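Local coordinates for protein transcriptional regulator, MarR family (Silicibacter pomeroyi DSS-3, PDB 3BJ6) that probably binds DNA as a dimeric transcription factor of the MarR family, through a winged helix-turn-helix domain, at residues T109-R112 / A113-A117; E124-S128 / V129-A133. One frame throughout, in Å; residues are numbered along the deposited sequence. Where two conformers were deposited one is given.

Contact 1 of 2, residues T109-R112 / A113-A117; sequences TAIR and ADEMA
Within the unbroken helix 102-123, the carbonyl oxygens of Ile111 and Arg112 accept from the amides four residues on, Glu115 N and Met116 N; the first of these bonds, 2.9 Å from Ile111 O to Glu115 N, is the straighter, with an N-H...O angle of 168°. The side chains then fold along the helix surface. Arg112 is bent at both chi2 and chi3, which folds the guanidinium down along the next turn, beside Glu115 and Met116. There Arg112 NH2 meets Glu115 OE1 at 2.8 Å in an i to i+3 salt bridge. The carboxylate oxygen lies near the guanidinium plane, at its edge, and accepts through the anti lone pair, while the two flat groups are turned 52° against each other. The selenomethionine Met116 closes in on the same end of the arginine: its SE atom is 3.6 Å from Arg112 NH1, and its methyl CE sits beside NH2. On the other flank of Glu115, the Ile111 methyl CG2 runs alongside the carboxylate and comes 3.3 Å from OE2. Glu115 OE1 also forms a salt bridge with Arg43 of helix 40-51, and Tyr12 of the second subunit makes a cation-pi contact with Arg112 and packs on Met116. One carboxylate oxygen thus serves two arginines, an arrangement that probably helps keep Glu115 ionised and, with the Tyr12 ring, limits how the guanidinium can turn; the charge of Arg112 is shared between an acid of its own helix and an aromatic ring across the dimer interface.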
loop_
_atom_site.group_PDB
_atom_site.type_symbol
_atom_site.label_atom_id
_atom_site.label_comp_id
_atom_site.label_asym_id
_atom_site.label_seq_id
_atom_site.Cartn_x
_atom_site.Cartn_y
_atom_site.Cartn_z
ATOM N N THR A 109 -22.459 9.678 0.276
ATOM C CA THR A 109 -23.338 8.735 0.969
ATOM C C THR A 109 -23.543 7.483 0.139
ATOM O O THR A 109 -23.473 6.362 0.663
ATOM C CB THR A 109 -24.711 9.376 1.282
ATOM O OG1 THR A 109 -24.495 10.507 2.135
ATOM C CG2 THR A 109 -25.648 8.415 1.995
ATOM N N ALA A 110 -23.829 7.685 -1.144
ATOM C CA ALA A 110 -24.059 6.578 -2.077
ATOM C C ALA A 110 -22.797 5.741 -2.242
ATOM O O ALA A 110 -22.844 4.506 -2.202
ATOM C CB ALA A 110 -24.549 7.097 -3.450
ATOM N N ILE A 111 -21.663 6.398 -2.416
ATOM C CA ILE A 111 -20.398 5.671 -2.563
ATOM C C ILE A 111 -20.108 4.793 -1.320
ATOM O O ILE A 111 -19.784 3.597 -1.431
ATOM C CB ILE A 111 -19.228 6.677 -2.844
ATOM C CG1 ILE A 111 -19.361 7.272 -4.268
ATOM C CG2 ILE A 111 -17.861 5.981 -2.674
ATOM C CD1 ILE A 111 -18.418 8.510 -4.555
ATOM N N ARG A 112 -20.262 5.393 -0.146
ATOM C CA ARG A 112 -19.990 4.708 1.118
ATOM C C ARG A 112 -20.922 3.525 1.344
ATOM O O ARG A 112 -20.473 2.489 1.801
ATOM C CB ARG A 112 -20.039 5.695 2.293
ATOM C CG ARG A 112 -18.895 6.759 2.225
ATOM C CD ARG A 112 -17.457 6.142 2.275
ATOM N NE ARG A 112 -17.284 5.555 3.594
ATOM C CZ ARG A 112 -16.995 4.282 3.852
ATOM N NH1 ARG A 112 -16.934 3.900 5.125
ATOM N NH2 ARG A 112 -16.744 3.398 2.872
ATOM N N ALA A 113 -22.204 3.670 0.989
ATOM C CA ALA A 113 -23.176 2.586 1.157
ATOM C C ALA A 113 -22.778 1.418 0.276
ATOM O O ALA A 113 -22.833 0.269 0.705
ATOM C CB ALA A 113 -24.592 3.057 0.809
ATOM N N ASP A 114 -22.360 1.711 -0.951
ATOM C CA ASP A 114 -21.947 0.666 -1.886
ATOM C C ASP A 114 -20.668 -0.059 -1.406
ATOM O O ASP A 114 -20.588 -1.277 -1.438
ATOM C CB ASP A 114 -21.731 1.300 -3.272
ATOM C CG ASP A 114 -21.192 0.311 -4.285
ATOM O OD1 ASP A 114 -21.762 -0.790 -4.391
ATOM O OD2 ASP A 114 -20.211 0.638 -4.989
ATOM N N GLU A 115 -19.673 0.705 -0.980
ATOM C CA GLU A 115 -18.416 0.150 -0.451
ATOM C C GLU A 115 -18.639 -0.746 0.754
ATOM O O GLU A 115 -18.023 -1.783 0.860
ATOM C CB GLU A 115 -17.456 1.281 -0.059
ATOM C CG GLU A 115 -16.978 2.028 -1.294
ATOM C CD GLU A 115 -16.117 3.236 -0.984
ATOM O OE1 GLU A 115 -16.074 3.700 0.179
ATOM O OE2 GLU A 115 -15.502 3.730 -1.940
HETATM N N MSE A 116 -19.498 -0.325 1.673
HETATM C CA MSE A 116 -19.762 -1.122 2.864
HETATM C C MSE A 116 -20.558 -2.381 2.567
HETATM O O MSE A 116 -20.332 -3.428 3.196
HETATM C CB MSE A 116 -20.448 -0.259 3.922
HETATM C CG MSE A 116 -19.521 0.918 4.408
HETATM SE SE MSE A 116 -17.776 0.416 5.225
HETATM C CE MSE A 116 -16.795 0.338 3.512
ATOM N N ALA A 117 -21.469 -2.301 1.593
ATOM C CA ALA A 117 -22.206 -3.492 1.180
ATOM C C ALA A 117 -21.238 -4.500 0.556
ATOM O O ALA A 117 -21.359 -5.715 0.792
ATOM C CB ALA A 117 -23.318 -3.129 0.193
#

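Contact 2 of 2, residues E124-S128 / V129-A133; sequences EGFSS and VELTA
A capping box built by Ser127 and Glu130 starts helix 128-151, with Ser127 as the N-cap residue. Each partner serves the other's backbone: Glu130 N donates to Ser127 OG at 3.1 Å, and Ser127 N donates to Glu130 OE1 at 2.9 Å, both nearly straight. The serine hydroxyl stands between its own N and carbonyl carbon (chi1 63°), a rotation that turns OG back to the first turn of the helix, and it also donates to Glu130 OE1, at a longer 3.3 Å. OE1 therefore takes two donors, the amide through its anti lone pair and the hydroxyl from above the carboxylate plane. Glu130 reaches them with a chain extended beyond CG; its other oxygen, OE2, forms a salt bridge with Lys136 of the second subunit. Glu130 OE1 also lies at the edge of the Phe126 ring, 3.7 Å from Phe126 CD1, with ring and carboxylate planes 57° apart. Phe126 CB packs against Leu131 CG at 3.9 Å, the N' to N4 apolar pair of a hydrophobic staple. Farther along, Ser128 O accepts from both Thr132 N and Thr132 OG1, the two coming from opposite faces of the carbonyl plane, with the hydroxyl at 3.0 Å; Thr132 OG1 is also bonded to Gln10 of the second subunit. Leu131 and Phe126 both meet Phe122 near the end of helix 102-123, so the cap is set at the bend where that helix hands over to helix 128-151, while Phe126 packs on Ala140 of the second subunit.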
loop_
_atom_site.group_PDB
_atom_site.type_symbol
_atom_site.label_atom_id
_atom_site.label_comp_id
_atom_site.label_asym_id
_atom_site.label_seq_id
_atom_site.Cartn_x
_atom_site.Cartn_y
_atom_site.Cartn_z
ATOM N N GLU A 124 -18.647 -12.080 4.722
ATOM C CA GLU A 124 -19.441 -13.317 4.779
ATOM C C GLU A 124 -18.641 -14.582 4.593
ATOM O O GLU A 124 -19.077 -15.662 5.023
ATOM C CB GLU A 124 -20.543 -13.271 3.710
ATOM C CG GLU A 124 -21.613 -12.331 4.136
ATOM C CD GLU A 124 -22.665 -12.052 3.075
ATOM O OE1 GLU A 124 -22.645 -12.632 1.951
ATOM O OE2 GLU A 124 -23.521 -11.232 3.435
ATOM N N GLY A 125 -17.476 -14.440 3.954
ATOM C CA GLY A 125 -16.558 -15.545 3.688
ATOM C C GLY A 125 -15.672 -15.910 4.873
ATOM O O GLY A 125 -14.935 -16.864 4.784
ATOM N N PHE A 126 -15.744 -15.157 5.977
ATOM C CA PHE A 126 -14.829 -15.332 7.120
ATOM C C PHE A 126 -15.595 -15.242 8.425
ATOM O O PHE A 126 -16.684 -14.670 8.434
ATOM C CB PHE A 126 -13.719 -14.238 7.101
ATOM C CG PHE A 126 -12.859 -14.313 5.883
ATOM C CD1 PHE A 126 -11.728 -15.112 5.873
ATOM C CD2 PHE A 126 -13.245 -13.683 4.714
ATOM C CE1 PHE A 126 -10.928 -15.222 4.701
ATOM C CE2 PHE A 126 -12.485 -13.796 3.554
ATOM C CZ PHE A 126 -11.321 -14.578 3.559
ATOM N N SER A 127 -15.036 -15.807 9.513
ATOM C CA SER A 127 -15.622 -15.644 10.843
ATOM C C SER A 127 -15.240 -14.243 11.316
ATOM O O SER A 127 -14.259 -13.680 10.836
ATOM C CB SER A 127 -15.053 -16.668 11.803
ATOM O OG SER A 127 -13.647 -16.452 11.958
ATOM N N SER A 128 -15.984 -13.698 12.275
ATOM C CA SER A 128 -15.648 -12.408 12.827
ATOM C C SER A 128 -14.297 -12.495 13.561
ATOM O O SER A 128 -13.600 -11.491 13.632
ATOM C CB SER A 128 -16.742 -11.891 13.782
ATOM O OG SER A 128 -17.027 -12.827 14.795
ATOM N N VAL A 129 -13.943 -13.661 14.117
ATOM C CA VAL A 129 -12.623 -13.805 14.784
ATOM C C VAL A 129 -11.459 -13.657 13.802
ATOM O O VAL A 129 -10.465 -12.976 14.097
ATOM C CB VAL A 129 -12.497 -15.119 15.663
ATOM C CG1 VAL A 129 -12.502 -16.376 14.831
ATOM C CG2 VAL A 129 -11.250 -15.090 16.508
ATOM N N GLU A 130 -11.587 -14.271 12.628
ATOM C CA GLU A 130 -10.596 -14.068 11.569
ATOM C C GLU A 130 -10.450 -12.613 11.150
ATOM O O GLU A 130 -9.316 -12.140 10.951
ATOM C CB GLU A 130 -10.944 -14.902 10.323
ATOM C CG GLU A 130 -10.699 -16.377 10.546
ATOM C CD GLU A 130 -11.232 -17.216 9.398
ATOM O OE1 GLU A 130 -12.413 -17.031 9.006
ATOM O OE2 GLU A 130 -10.461 -18.061 8.893
ATOM N N LEU A 131 -11.573 -11.926 10.957
ATOM C CA LEU A 131 -11.517 -10.516 10.560
ATOM C C LEU A 131 -10.963 -9.615 11.642
ATOM O O LEU A 131 -10.268 -8.644 11.347
ATOM C CB LEU A 131 -12.872 -10.006 10.067
ATOM C CG LEU A 131 -13.398 -10.770 8.845
ATOM C CD1 LEU A 131 -14.847 -10.423 8.592
ATOM C CD2 LEU A 131 -12.533 -10.475 7.591
ATOM N N THR A 132 -11.295 -9.922 12.894
ATOM C CA THR A 132 -10.753 -9.166 14.004
ATOM C C THR A 132 -9.227 -9.348 14.101
ATOM O O THR A 132 -8.498 -8.387 14.373
ATOM C CB THR A 132 -11.478 -9.554 15.312
ATOM O OG1 THR A 132 -12.829 -9.068 15.205
ATOM C CG2 THR A 132 -10.820 -8.911 16.507
ATOM N N ALA A 133 -8.769 -10.583 13.917
ATOM C CA ALA A 133 -7.330 -10.878 13.876
ATOM C C ALA A 133 -6.675 -10.089 12.738
ATOM O O ALA A 133 -5.618 -9.470 12.939
ATOM C CB ALA A 133 -7.085 -12.372 13.687
#

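In the fold
Contacts 1 and 2 follow one another along the chain, the first midway along helix 102-123 and the second where helix 128-151 begins beyond the connecting loop. Their centres are about 21 Å apart, and their nearest atoms about 6 Å, without touching. What they share is the second subunit: its helix 5-16 supplies Tyr12 to contact 1 and Glu7 and Gln10 to contact 2, which also meets its helix 128-151. Contact 2 lies in the helical dimer interface usual for MarR proteins, and contact 1 reaches it through Arg112 and Met116; neither belongs to the wing strands 84-87 and 97-100. An ethanol molecule, probably from crystallisation, lies about 4 Å from the Glu115 side chain.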